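Local coordinates for mitogen activated protein kinase, putative (Leishmania donovani, PDB 4QNY) that probably transfers the terminal phosphate of ATP to serine or threonine residues of target proteins, as mitogen-activated protein kinases do, at residues 153-158 and 166-171; 73-78 and 84-89; 140-145 and 203-208; 133-138 and 300-305. One frame throughout, in Å; residues are numbered along the deposited sequence.

Contact 1 (153-158 and 166-171); sequences PANILV and ICDFGL. With MG (magnesium ion), chain C; ANP (phosphoaminophosphonic acid-adenylate ester), chain D.
The carboxamide of Asn155 and the carboxylate of Asp168 meet at a magnesium ion with their planes turned 66° apart. OD1 of Asn155 and OD2 of Asp168 each sit 2.1 Å from the metal, so these two oxygens come within 3.1 Å of each other because the cation draws both in, not through a hydrogen bond. The nucleotide analogue supplies O1A and O2B, and two waters complete six-fold coordination. At the other end of the Asn155 amide, ND2 is held by the backbone O of Asp150, which fixes the rotation of the group and turns OD1 to the metal. Asp168 reaches across with CG anti to its backbone N (chi1 -161°); its OD1 accepts from Gly170 N at 3.2 Å through the anti lone pair, closing an Asx turn. Asp168 is the aspartate of the DFG motif, and Asn155 the asparagine that closes the catalytic loop of protein kinases; in this family the pair holds the metal under the phosphates. Behind them the backbones join through a hydrogen bond from Cys167 N to Asn155 O, 3.0 Å long. Ile156 and Ile166 form an antiparallel non-hydrogen-bonded pair whose side chains lie side by side, CD1 of Ile156 3.8 Å from CG1 of Ile166. Leu157 touches both the cysteine and the adenine: its CG is 3.9 Å from Cys167 SG, while its CD1 comes within 3.6 Å of C5 of the purine.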
loop_
_atom_site.group_PDB
_atom_site.type_symbol
_atom_site.label_atom_id
_atom_site.label_comp_id
_atom_site.label_asym_id
_atom_site.label_seq_id
_atom_site.Cartn_x
_atom_site.Cartn_y
_atom_site.Cartn_z
ATOM N N PRO A 153 5.707 -1.109 -3.139
ATOM C CA PRO A 153 5.674 -1.259 -4.600
ATOM C C PRO A 153 4.652 -2.284 -5.089
ATOM O O PRO A 153 4.036 -2.079 -6.135
ATOM C CB PRO A 153 7.095 -1.721 -4.929
ATOM C CG PRO A 153 7.930 -1.113 -3.866
ATOM C CD PRO A 153 7.087 -1.129 -2.620
ATOM N N ALA A 154 4.475 -3.366 -4.337
ATOM C CA ALA A 154 3.533 -4.417 -4.712
ATOM C C ALA A 154 2.089 -3.930 -4.636
ATOM O O ALA A 154 1.213 -4.455 -5.323
ATOM C CB ALA A 154 3.725 -5.642 -3.828
ATOM N N ASN A 155 1.846 -2.926 -3.799
ATOM C CA ASN A 155 0.508 -2.366 -3.643
ATOM C C ASN A 155 0.286 -1.141 -4.528
ATOM O O ASN A 155 -0.659 -0.380 -4.325
ATOM C CB ASN A 155 0.249 -2.012 -2.177
ATOM C CG ASN A 155 0.203 -3.238 -1.283
ATOM O OD1 ASN A 155 0.014 -4.356 -1.760
ATOM N ND2 ASN A 155 0.368 -3.033 0.020
ATOM N N ILE A 156 1.162 -0.964 -5.512
ATOM C CA ILE A 156 1.047 0.137 -6.464
ATOM C C ILE A 156 0.906 -0.394 -7.888
ATOM O O ILE A 156 1.869 -0.890 -8.462
ATOM C CB ILE A 156 2.269 1.073 -6.399
ATOM C CG1 ILE A 156 2.486 1.591 -4.974
ATOM C CG2 ILE A 156 2.100 2.226 -7.368
ATOM C CD1 ILE A 156 1.405 2.530 -4.488
ATOM N N LEU A 157 -0.290 -0.274 -8.459
ATOM C CA LEU A 157 -0.577 -0.844 -9.775
ATOM C C LEU A 157 -0.347 0.154 -10.911
ATOM O O LEU A 157 -0.747 1.313 -10.820
ATOM C CB LEU A 157 -2.016 -1.359 -9.820
ATOM C CG LEU A 157 -2.381 -2.440 -8.799
ATOM C CD1 LEU A 157 -3.873 -2.733 -8.835
ATOM C CD2 LEU A 157 -1.578 -3.707 -9.047
ATOM N N VAL A 158 0.289 -0.308 -11.986
ATOM C CA VAL A 158 0.638 0.569 -13.102
ATOM C C VAL A 158 0.397 -0.066 -14.472
ATOM O O VAL A 158 0.354 -1.290 -14.605
ATOM C CB VAL A 158 2.119 1.006 -13.032
ATOM C CG1 VAL A 158 2.348 1.961 -11.867
ATOM C CG2 VAL A 158 3.029 -0.207 -12.927
ATOM N N ILE A 166 -3.453 2.937 -6.605
ATOM C CA ILE A 166 -3.119 2.357 -5.307
ATOM C C ILE A 166 -4.137 1.290 -4.905
ATOM O O ILE A 166 -5.343 1.505 -5.015
ATOM C CB ILE A 166 -3.053 3.442 -4.208
ATOM C CG1 ILE A 166 -1.873 4.385 -4.457
ATOM C CG2 ILE A 166 -2.937 2.811 -2.826
ATOM C CD1 ILE A 166 -1.639 5.379 -3.339
ATOM N N CYS A 167 -3.647 0.142 -4.445
ATOM C CA CYS A 167 -4.524 -0.945 -4.020
ATOM C C CYS A 167 -4.184 -1.441 -2.616
ATOM O O CYS A 167 -3.331 -0.869 -1.934
ATOM C CB CYS A 167 -4.449 -2.110 -5.011
ATOM S SG CYS A 167 -2.879 -3.010 -5.005
ATOM N N ASP A 168 -4.874 -2.502 -2.201
ATOM C CA ASP A 168 -4.641 -3.178 -0.923
ATOM C C ASP A 168 -4.889 -2.272 0.285
ATOM O O ASP A 168 -3.951 -1.770 0.904
ATOM C CB ASP A 168 -3.216 -3.741 -0.870
ATOM C CG ASP A 168 -3.048 -4.814 0.193
ATOM O OD1 ASP A 168 -3.887 -4.889 1.115
ATOM O OD2 ASP A 168 -2.069 -5.586 0.107
ATOM N N PHE A 169 -6.161 -2.082 0.621
ATOM C CA PHE A 169 -6.536 -1.340 1.819
ATOM C C PHE A 169 -6.792 -2.295 2.981
ATOM O O PHE A 169 -7.663 -2.051 3.816
ATOM C CB PHE A 169 -7.776 -0.481 1.558
ATOM C CG PHE A 169 -7.551 0.626 0.568
ATOM C CD1 PHE A 169 -7.106 1.869 0.988
ATOM C CD2 PHE A 169 -7.785 0.425 -0.781
ATOM C CE1 PHE A 169 -6.898 2.890 0.081
ATOM C CE2 PHE A 169 -7.579 1.443 -1.694
ATOM C CZ PHE A 169 -7.135 2.678 -1.262
ATOM N N GLY A 170 -6.027 -3.381 3.030
ATOM C CA GLY A 170 -6.223 -4.418 4.027
ATOM C C GLY A 170 -5.710 -4.072 5.413
ATOM O O GLY A 170 -6.095 -4.702 6.397
ATOM N N LEU A 171 -4.838 -3.073 5.494
ATOM C CA LEU A 171 -4.282 -2.653 6.776
ATOM C C LEU A 171 -4.569 -1.185 7.059
ATOM O O LEU A 171 -3.927 -0.575 7.914
ATOM C CB LEU A 171 -2.772 -2.901 6.816
ATOM C CG LEU A 171 -2.304 -4.340 7.033
ATOM C CD1 LEU A 171 -0.784 -4.411 7.009
ATOM C CD2 LEU A 171 -2.846 -4.883 8.345
HETATM MG MG MG C . -0.698 -6.264 -1.391
HETATM P PG ANP D . -4.648 -8.378 1.467
HETATM O O1G ANP D . -5.249 -9.558 0.772
HETATM O O2G ANP D . -5.679 -7.186 1.443
HETATM O O3G ANP D . -4.347 -8.758 2.974
HETATM P PB ANP D . -2.809 -8.779 -0.653
HETATM O O1B ANP D . -2.897 -10.243 -0.368
HETATM O O2B ANP D . -1.346 -8.441 -1.060
HETATM N N3B ANP D . -3.206 -7.888 0.717
HETATM P PA ANP D . -3.442 -7.346 -2.938
HETATM O O1A ANP D . -2.250 -6.540 -2.589
HETATM O O2A ANP D . -4.705 -6.500 -3.123
HETATM O O3A ANP D . -3.793 -8.425 -1.813
HETATM O "O5'" ANP D . -3.111 -8.162 -4.255
HETATM C "C5'" ANP D . -1.898 -8.933 -4.393
HETATM C "C4'" ANP D . -1.319 -8.698 -5.766
HETATM O "O4'" ANP D . -2.330 -8.919 -6.770
HETATM C "C3'" ANP D . -0.816 -7.287 -6.034
HETATM O "O3'" ANP D . 0.509 -7.113 -5.543
HETATM C "C2'" ANP D . -0.875 -7.207 -7.561
HETATM O "O2'" ANP D . 0.291 -7.761 -8.161
HETATM C "C1'" ANP D . -2.104 -8.069 -7.881
HETATM N N9 ANP D . -3.316 -7.295 -8.124
HETATM C C8 ANP D . -4.223 -6.866 -7.195
HETATM N N7 ANP D . -5.227 -6.180 -7.694
HETATM C C5 ANP D . -4.950 -6.158 -9.052
HETATM C C6 ANP D . -5.635 -5.584 -10.147
HETATM N N6 ANP D . -6.774 -4.899 -10.035
HETATM N N1 ANP D . -5.094 -5.744 -11.376
HETATM C C2 ANP D . -3.952 -6.427 -11.494
HETATM N N3 ANP D . -3.222 -7.011 -10.539
HETATM C C4 ANP D . -3.780 -6.837 -9.337
HETATM O O HOH W 1 0.713 -6.355 0.001
HETATM O O HOH W 2 0.624 -7.041 -2.758
#

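Contact 2 (73-78 and 84-89); sequences KLLAHF and IGLRNI
Leu75 turns its CG anti to its carbonyl carbon (chi1 -74°), which points CD2 to Ile84, whereas Leu86 on the facing strand holds its CG anti to the backbone N (chi1 -172°) and points CD2 to Ala76. CD2 of Leu75 runs alongside Ile84, 3.7 Å from its CG2 and close to its carbonyl oxygen. Leu86 instead extends CD2 over the neighbouring helical residue, stopping 3.7 Å from Ala76 CB. At the root of both leucines the CB atoms of Leu75 and Leu86 stand 4.1 Å apart, where the two backbones come closest. No direct hydrogen bond spans the contact. A water lies between the segments instead, 2.6 Å from Leu75 O and 2.8 Å from Ile84 O; it is placed to donate to either, although it has more acceptors in reach than protons. The segments therefore meet through aliphatic side chains and one intervening water. The helix 62-77, the αC helix of the kinase N-lobe, ends here and lies against the start of strand 86-90, an outermost strand of the five-stranded sheet. Leu86 also packs on Ile103 of strand 101-106, Ile84 touches the bound nucleotide, and Phe78 beyond the helix end rests on Ile140 and Ile141 of helix 124-143.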
loop_
_atom_site.group_PDB
_atom_site.type_symbol
_atom_site.label_atom_id
_atom_site.label_comp_id
_atom_site.label_asym_id
_atom_site.label_seq_id
_atom_site.Cartn_x
_atom_site.Cartn_y
_atom_site.Cartn_z
ATOM N N LYS A 73 -15.301 -1.771 1.999
ATOM C CA LYS A 73 -15.965 -0.495 2.244
ATOM C C LYS A 73 -15.156 0.671 1.685
ATOM O O LYS A 73 -15.712 1.591 1.087
ATOM C CB LYS A 73 -16.204 -0.290 3.741
ATOM C CG LYS A 73 -17.418 -1.023 4.286
ATOM C CD LYS A 73 -17.779 -0.511 5.673
ATOM C CE LYS A 73 -19.186 -0.926 6.069
ATOM N NZ LYS A 73 -19.614 -0.275 7.340
ATOM N N LEU A 74 -13.842 0.621 1.878
ATOM C CA LEU A 74 -12.955 1.671 1.391
ATOM C C LEU A 74 -12.893 1.695 -0.133
ATOM O O LEU A 74 -12.907 2.763 -0.742
ATOM C CB LEU A 74 -11.552 1.494 1.971
ATOM C CG LEU A 74 -11.399 1.865 3.446
ATOM C CD1 LEU A 74 -10.152 1.230 4.019
ATOM C CD2 LEU A 74 -11.356 3.375 3.615
ATOM N N LEU A 75 -12.824 0.515 -0.744
ATOM C CA LEU A 75 -12.791 0.413 -2.201
ATOM C C LEU A 75 -14.051 1.007 -2.823
ATOM O O LEU A 75 -13.989 1.671 -3.858
ATOM C CB LEU A 75 -12.627 -1.046 -2.635
ATOM C CG LEU A 75 -11.235 -1.655 -2.456
ATOM C CD1 LEU A 75 -11.263 -3.149 -2.734
ATOM C CD2 LEU A 75 -10.228 -0.959 -3.360
ATOM N N ALA A 76 -15.190 0.772 -2.182
ATOM C CA ALA A 76 -16.456 1.322 -2.647
ATOM C C ALA A 76 -16.561 2.805 -2.309
ATOM O O ALA A 76 -17.272 3.558 -2.978
ATOM C CB ALA A 76 -17.621 0.557 -2.042
ATOM N N HIS A 77 -15.844 3.218 -1.269
ATOM C CA HIS A 77 -15.883 4.600 -0.804
ATOM C C HIS A 77 -15.218 5.557 -1.788
ATOM O O HIS A 77 -15.664 6.690 -1.961
ATOM C CB HIS A 77 -15.214 4.717 0.568
ATOM C CG HIS A 77 -15.186 6.112 1.110
ATOM N ND1 HIS A 77 -14.103 6.950 0.953
ATOM C CD2 HIS A 77 -16.107 6.816 1.809
ATOM C CE1 HIS A 77 -14.359 8.110 1.530
ATOM N NE2 HIS A 77 -15.569 8.055 2.058
ATOM N N PHE A 78 -14.149 5.096 -2.430
ATOM C CA PHE A 78 -13.390 5.941 -3.344
ATOM C C PHE A 78 -13.822 5.769 -4.797
ATOM O O PHE A 78 -14.101 4.659 -5.250
ATOM C CB PHE A 78 -11.891 5.656 -3.217
ATOM C CG PHE A 78 -11.316 6.020 -1.879
ATOM C CD1 PHE A 78 -11.204 7.346 -1.496
ATOM C CD2 PHE A 78 -10.875 5.038 -1.010
ATOM C CE1 PHE A 78 -10.673 7.684 -0.266
ATOM C CE2 PHE A 78 -10.343 5.369 0.221
ATOM C CZ PHE A 78 -10.241 6.694 0.593
ATOM N N ILE A 84 -7.600 2.121 -7.153
ATOM C CA ILE A 84 -8.209 0.986 -7.842
ATOM C C ILE A 84 -9.702 0.883 -7.513
ATOM O O ILE A 84 -10.116 0.981 -6.356
ATOM C CB ILE A 84 -7.482 -0.343 -7.502
ATOM C CG1 ILE A 84 -7.944 -1.462 -8.439
ATOM C CG2 ILE A 84 -7.652 -0.722 -6.035
ATOM C CD1 ILE A 84 -7.490 -1.276 -9.873
ATOM N N GLY A 85 -10.509 0.724 -8.558
ATOM C CA GLY A 85 -11.953 0.772 -8.421
ATOM C C GLY A 85 -12.591 -0.559 -8.081
ATOM O O GLY A 85 -11.992 -1.618 -8.268
ATOM N N LEU A 86 -13.818 -0.497 -7.579
ATOM C CA LEU A 86 -14.570 -1.693 -7.224
ATOM C C LEU A 86 -15.697 -1.930 -8.224
ATOM O O LEU A 86 -16.532 -1.053 -8.444
ATOM C CB LEU A 86 -15.136 -1.565 -5.807
ATOM C CG LEU A 86 -15.786 -2.813 -5.207
ATOM C CD1 LEU A 86 -14.745 -3.894 -4.974
ATOM C CD2 LEU A 86 -16.511 -2.470 -3.916
ATOM N N ARG A 87 -15.717 -3.113 -8.830
ATOM C CA ARG A 87 -16.737 -3.432 -9.824
ATOM C C ARG A 87 -17.851 -4.310 -9.261
ATOM O O ARG A 87 -19.012 -4.158 -9.642
ATOM C CB ARG A 87 -16.109 -4.114 -11.043
ATOM C CG ARG A 87 -15.998 -3.209 -12.264
ATOM C CD ARG A 87 -16.202 -3.987 -13.556
ATOM N NE ARG A 87 -16.327 -3.107 -14.714
ATOM C CZ ARG A 87 -16.701 -3.511 -15.924
ATOM N NH1 ARG A 87 -16.991 -4.787 -16.139
ATOM N NH2 ARG A 87 -16.789 -2.640 -16.920
ATOM N N ASN A 88 -17.504 -5.225 -8.359
ATOM C CA ASN A 88 -18.492 -6.149 -7.807
ATOM C C ASN A 88 -18.032 -6.849 -6.529
ATOM O O ASN A 88 -16.839 -6.909 -6.234
ATOM C CB ASN A 88 -18.863 -7.200 -8.857
ATOM C CG ASN A 88 -20.295 -7.682 -8.723
ATOM O OD1 ASN A 88 -20.874 -7.651 -7.637
ATOM N ND2 ASN A 88 -20.873 -8.131 -9.831
ATOM N N ILE A 89 -18.998 -7.370 -5.776
ATOM C CA ILE A 89 -18.725 -8.181 -4.591
ATOM C C ILE A 89 -19.530 -9.479 -4.653
ATOM O O ILE A 89 -20.741 -9.478 -4.438
ATOM C CB ILE A 89 -19.070 -7.434 -3.286
ATOM C CG1 ILE A 89 -18.330 -6.097 -3.209
ATOM C CG2 ILE A 89 -18.738 -8.297 -2.076
ATOM C CD1 ILE A 89 -16.832 -6.236 -3.053
HETATM O O HOH W 3 -11.902 2.638 -5.076
#

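Contact 3 (140-145 and 203-208); sequences IIHSAG and YSAQID
One hydrogen bond joins the imidazole of His142 to the carboxylate of Asp208. NE2 donates to OD2 over 2.8 Å, nearly straight at 169°, and OD2 accepts through its anti lone pair. The acceptor lies almost in the ring plane, and ring and carboxylate are close to coplanar, 12° apart. Rotation about the CA-CB bond of Asp208 brings CG beside the backbone N and turns OD2 to the ring edge.

The second interaction is a CH-pi contact. The methyl group of Ala205 stands over one face of the same imidazole, its CB 3.5 Å from the ring centroid and only 9° off the normal, while the carbonyl oxygen of Ala205 approaches CE1 of His142 at 3.4 Å.

Both helix ends are capped. Ser204 OG accepts from Gln206 N at 3.2 Å at the start of helix 206-219, the helix called αF in protein kinases. Helix 124-143 finishes in a Schellman motif, with Gly145 at positive phi.

Asp208 also takes up the backbone N of His148 on OD2 and that of Arg149 on OD1, as the αF aspartate of protein kinases does in holding the catalytic loop. OD2 thus accepts from both an imidazole and a main-chain amide. Such donors would be expected to stabilise the negative charge of the buried carboxylate. The bond places a proton on NE2, and an anionic partner would be expected to favour the protonated imidazole.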
loop_
_atom_site.group_PDB
_atom_site.type_symbol
_atom_site.label_atom_id
_atom_site.label_comp_id
_atom_site.label_asym_id
_atom_site.label_seq_id
_atom_site.Cartn_x
_atom_site.Cartn_y
_atom_site.Cartn_z
ATOM N N ILE A 140 -6.138 12.118 -1.386
ATOM C CA ILE A 140 -7.555 11.777 -1.371
ATOM C C ILE A 140 -7.886 10.840 -0.213
ATOM O O ILE A 140 -8.857 11.055 0.514
ATOM C CB ILE A 140 -7.974 11.129 -2.701
ATOM C CG1 ILE A 140 -7.950 12.179 -3.813
ATOM C CG2 ILE A 140 -9.356 10.502 -2.583
ATOM C CD1 ILE A 140 -7.693 11.615 -5.184
ATOM N N ILE A 141 -7.067 9.808 -0.045
ATOM C CA ILE A 141 -7.239 8.848 1.040
ATOM C C ILE A 141 -7.110 9.524 2.405
ATOM O O ILE A 141 -7.915 9.282 3.305
ATOM C CB ILE A 141 -6.212 7.702 0.936
ATOM C CG1 ILE A 141 -6.393 6.945 -0.382
ATOM C CG2 ILE A 141 -6.342 6.753 2.118
ATOM C CD1 ILE A 141 -5.245 6.018 -0.720
ATOM N N HIS A 142 -6.102 10.380 2.548
ATOM C CA HIS A 142 -5.858 11.081 3.806
ATOM C C HIS A 142 -6.951 12.099 4.119
ATOM O O HIS A 142 -7.280 12.329 5.283
ATOM C CB HIS A 142 -4.495 11.778 3.774
ATOM C CG HIS A 142 -3.334 10.834 3.743
ATOM N ND1 HIS A 142 -2.041 11.253 3.516
ATOM C CD2 HIS A 142 -3.273 9.492 3.907
ATOM C CE1 HIS A 142 -1.232 10.209 3.543
ATOM N NE2 HIS A 142 -1.954 9.128 3.779
ATOM N N SER A 143 -7.509 12.710 3.079
ATOM C CA SER A 143 -8.577 13.688 3.257
ATOM C C SER A 143 -9.850 13.010 3.752
ATOM O O SER A 143 -10.693 13.639 4.393
ATOM C CB SER A 143 -8.852 14.436 1.952
ATOM O OG SER A 143 -9.331 13.554 0.953
ATOM N N ALA A 144 -9.980 11.722 3.453
ATOM C CA ALA A 144 -11.125 10.940 3.902
ATOM C C ALA A 144 -10.916 10.427 5.324
ATOM O O ALA A 144 -11.742 9.682 5.853
ATOM C CB ALA A 144 -11.381 9.781 2.950
ATOM N N GLY A 145 -9.806 10.829 5.937
ATOM C CA GLY A 145 -9.500 10.452 7.306
ATOM C C GLY A 145 -8.929 9.054 7.420
ATOM O O GLY A 145 -9.021 8.417 8.471
ATOM N N TYR A 203 0.623 7.296 15.551
ATOM C CA TYR A 203 1.318 7.845 14.395
ATOM C C TYR A 203 0.357 8.635 13.514
ATOM O O TYR A 203 -0.826 8.756 13.832
ATOM C CB TYR A 203 1.989 6.729 13.588
ATOM C CG TYR A 203 1.106 5.524 13.338
ATOM C CD1 TYR A 203 1.032 4.487 14.259
ATOM C CD2 TYR A 203 0.351 5.423 12.176
ATOM C CE1 TYR A 203 0.229 3.384 14.033
ATOM C CE2 TYR A 203 -0.454 4.325 11.941
ATOM C CZ TYR A 203 -0.512 3.309 12.871
ATOM O OH TYR A 203 -1.314 2.215 12.638
ATOM N N SER A 204 0.866 9.172 12.411
ATOM C CA SER A 204 0.052 9.989 11.518
ATOM C C SER A 204 0.103 9.479 10.082
ATOM O O SER A 204 0.588 8.380 9.820
ATOM C CB SER A 204 0.508 11.449 11.564
ATOM O OG SER A 204 1.769 11.607 10.936
ATOM N N ALA A 205 -0.394 10.295 9.158
ATOM C CA ALA A 205 -0.422 9.945 7.743
ATOM C C ALA A 205 0.962 10.053 7.105
ATOM O O ALA A 205 1.140 9.739 5.927
ATOM C CB ALA A 205 -1.414 10.831 7.004
ATOM N N GLN A 206 1.940 10.493 7.891
ATOM C CA GLN A 206 3.305 10.655 7.404
ATOM C C GLN A 206 3.989 9.315 7.134
ATOM O O GLN A 206 5.017 9.265 6.456
ATOM C CB GLN A 206 4.132 11.469 8.404
ATOM C CG GLN A 206 3.761 12.944 8.458
ATOM C CD GLN A 206 3.993 13.650 7.134
ATOM O OE1 GLN A 206 3.089 13.752 6.304
ATOM N NE2 GLN A 206 5.210 14.139 6.930
ATOM N N ILE A 207 3.419 8.233 7.660
ATOM C CA ILE A 207 3.982 6.906 7.435
ATOM C C ILE A 207 3.773 6.467 5.988
ATOM O O ILE A 207 4.508 5.624 5.476
ATOM C CB ILE A 207 3.374 5.847 8.385
ATOM C CG1 ILE A 207 1.892 5.622 8.078
ATOM C CG2 ILE A 207 3.577 6.252 9.839
ATOM C CD1 ILE A 207 1.311 4.393 8.745
ATOM N N ASP A 208 2.773 7.046 5.330
ATOM C CA ASP A 208 2.522 6.759 3.922
ATOM C C ASP A 208 3.506 7.518 3.043
ATOM O O ASP A 208 3.878 7.052 1.966
ATOM C CB ASP A 208 1.083 7.115 3.543
ATOM C CG ASP A 208 0.070 6.147 4.124
ATOM O OD1 ASP A 208 0.444 4.987 4.400
ATOM O OD2 ASP A 208 -1.100 6.544 4.302
#

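Contact 4 (133-138 and 300-305); sequences QALRAL and ITVLQA
Apolar contact joins the two helices, chiefly through Leu135, Val302 and Ala305. Both methyl groups of Leu135 rest against the Ala305 methyl, CD1 at 3.6 Å and CD2 at 3.9 Å from its CB. Val302 comes in beside them with a fork: CG1, anti to the backbone N (chi1 176°), approaches Leu135 O at 3.2 Å, set close against the helix backbone, and CG2 faces Leu138, 4.3 Å from its CB. The backbones are closest at Leu135 and Val302, whose CA atoms are 6.0 Å apart.

Polar bonds serve the start of the second helix and do not cross the interface. Thr301 and Gln304 form a capping box: OG1 of Thr301 accepts from Gln304 N at 3.3 Å, and OE1 of Gln304 accepts from Thr301 N at 3.2 Å. The box caps the first turn, from which Val302 and Ala305 face helix 124-143.

Helix 124-143 is the long αE helix of the kinase C-lobe, and the short helix 302-306 lies against it. Val302 also touches Val209 and Leu138 touches Ile212, both on helix 206-219, while Leu135 packs on Met291 of helix 282-291.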
loop_
_atom_site.group_PDB
_atom_site.type_symbol
_atom_site.label_atom_id
_atom_site.label_comp_id
_atom_site.label_asym_id
_atom_site.label_seq_id
_atom_site.Cartn_x
_atom_site.Cartn_y
_atom_site.Cartn_z
ATOM N N GLN A 133 1.116 10.798 -9.150
ATOM C CA GLN A 133 -0.127 10.033 -9.123
ATOM C C GLN A 133 -0.314 9.346 -7.776
ATOM O O GLN A 133 -1.425 9.278 -7.253
ATOM C CB GLN A 133 -0.149 8.996 -10.247
ATOM C CG GLN A 133 -0.478 9.563 -11.617
ATOM C CD GLN A 133 -0.395 8.515 -12.708
ATOM O OE1 GLN A 133 -1.412 8.074 -13.241
ATOM N NE2 GLN A 133 0.824 8.108 -13.045
ATOM N N ALA A 134 0.783 8.844 -7.218
ATOM C CA ALA A 134 0.744 8.174 -5.924
ATOM C C ALA A 134 0.425 9.161 -4.805
ATOM O O ALA A 134 -0.358 8.858 -3.904
ATOM C CB ALA A 134 2.065 7.471 -5.653
ATOM N N LEU A 135 1.033 10.341 -4.871
ATOM C CA LEU A 135 0.803 11.388 -3.878
ATOM C C LEU A 135 -0.616 11.934 -3.962
ATOM O O LEU A 135 -1.277 12.133 -2.944
ATOM C CB LEU A 135 1.809 12.524 -4.058
ATOM C CG LEU A 135 3.249 12.232 -3.638
ATOM C CD1 LEU A 135 4.180 13.303 -4.174
ATOM C CD2 LEU A 135 3.350 12.143 -2.123
ATOM N N ARG A 136 -1.075 12.176 -5.185
ATOM C CA ARG A 136 -2.428 12.663 -5.418
ATOM C C ARG A 136 -3.461 11.680 -4.868
ATOM O O ARG A 136 -4.494 12.082 -4.330
ATOM C CB ARG A 136 -2.655 12.897 -6.912
ATOM C CG ARG A 136 -4.042 13.395 -7.259
ATOM C CD ARG A 136 -4.311 13.262 -8.747
ATOM N NE ARG A 136 -5.739 13.317 -9.044
ATOM C CZ ARG A 136 -6.577 12.300 -8.866
ATOM N NH1 ARG A 136 -6.131 11.144 -8.391
ATOM N NH2 ARG A 136 -7.861 12.439 -9.162
ATOM N N ALA A 137 -3.168 10.390 -4.997
ATOM C CA ALA A 137 -4.044 9.351 -4.467
ATOM C C ALA A 137 -4.035 9.365 -2.944
ATOM O O ALA A 137 -5.080 9.228 -2.307
ATOM C CB ALA A 137 -3.626 7.986 -4.990
ATOM N N LEU A 138 -2.851 9.537 -2.365
ATOM C CA LEU A 138 -2.707 9.586 -0.914
ATOM C C LEU A 138 -3.415 10.795 -0.316
ATOM O O LEU A 138 -3.947 10.723 0.790
ATOM C CB LEU A 138 -1.231 9.604 -0.519
ATOM C CG LEU A 138 -0.486 8.275 -0.615
ATOM C CD1 LEU A 138 0.960 8.454 -0.197
ATOM C CD2 LEU A 138 -1.170 7.218 0.240
ATOM N N ILE A 300 8.373 15.796 4.910
ATOM C CA ILE A 300 7.515 16.491 3.960
ATOM C C ILE A 300 6.110 15.885 3.966
ATOM O O ILE A 300 5.941 14.678 4.140
ATOM C CB ILE A 300 8.116 16.458 2.527
ATOM C CG1 ILE A 300 7.489 17.541 1.646
ATOM C CG2 ILE A 300 7.977 15.077 1.894
ATOM C CD1 ILE A 300 8.188 17.718 0.315
ATOM N N THR A 301 5.101 16.737 3.816
ATOM C CA THR A 301 3.720 16.276 3.780
ATOM C C THR A 301 3.314 15.974 2.344
ATOM O O THR A 301 4.054 16.279 1.410
ATOM C CB THR A 301 2.754 17.312 4.383
ATOM O OG1 THR A 301 2.791 18.514 3.604
ATOM C CG2 THR A 301 3.141 17.630 5.819
ATOM N N VAL A 302 2.142 15.372 2.173
ATOM C CA VAL A 302 1.652 15.028 0.843
ATOM C C VAL A 302 1.403 16.283 0.008
ATOM O O VAL A 302 1.784 16.344 -1.162
ATOM C CB VAL A 302 0.357 14.198 0.918
ATOM C CG1 VAL A 302 -0.186 13.932 -0.476
ATOM C CG2 VAL A 302 0.612 12.890 1.653
ATOM N N LEU A 303 0.775 17.282 0.619
ATOM C CA LEU A 303 0.518 18.556 -0.048
ATOM C C LEU A 303 1.813 19.223 -0.498
ATOM O O LEU A 303 1.930 19.658 -1.643
ATOM C CB LEU A 303 -0.262 19.497 0.873
ATOM C CG LEU A 303 -1.759 19.230 1.025
ATOM C CD1 LEU A 303 -2.309 19.953 2.244
ATOM C CD2 LEU A 303 -2.503 19.656 -0.230
ATOM N N GLN A 304 2.783 19.297 0.408
ATOM C CA GLN A 304 4.074 19.905 0.102
ATOM C C GLN A 304 4.825 19.121 -0.970
ATOM O O GLN A 304 5.496 19.703 -1.822
ATOM C CB GLN A 304 4.927 20.007 1.368
ATOM C CG GLN A 304 4.415 21.000 2.397
ATOM C CD GLN A 304 5.156 20.893 3.716
ATOM O OE1 GLN A 304 5.806 19.886 3.994
ATOM N NE2 GLN A 304 5.061 21.933 4.538
ATOM N N ALA A 305 4.708 17.798 -0.925
ATOM C CA ALA A 305 5.376 16.937 -1.895
ATOM C C ALA A 305 4.796 17.129 -3.292
ATOM O O ALA A 305 5.520 17.081 -4.286
ATOM C CB ALA A 305 5.272 15.480 -1.471
#

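Along the chain contact 2 comes first and closes before the others open; contact 1 is nested within the loop closed by contact 3, itself nested within that of contact 4. Contacts 3 and 4 share helix 124-143, their centres about 10 Å apart in the C-lobe. Contact 1 lies close to the centre of the molecule, its centre about 13 Å from that of contact 2, about 15 Å from contact 3 and about 16 Å from contact 4, and it touches all three. Phe169 packs on Leu75 and Ile141, and Ile166 on Ala137, so the metal site is joined both to the αC helix and to the C-lobe helical core.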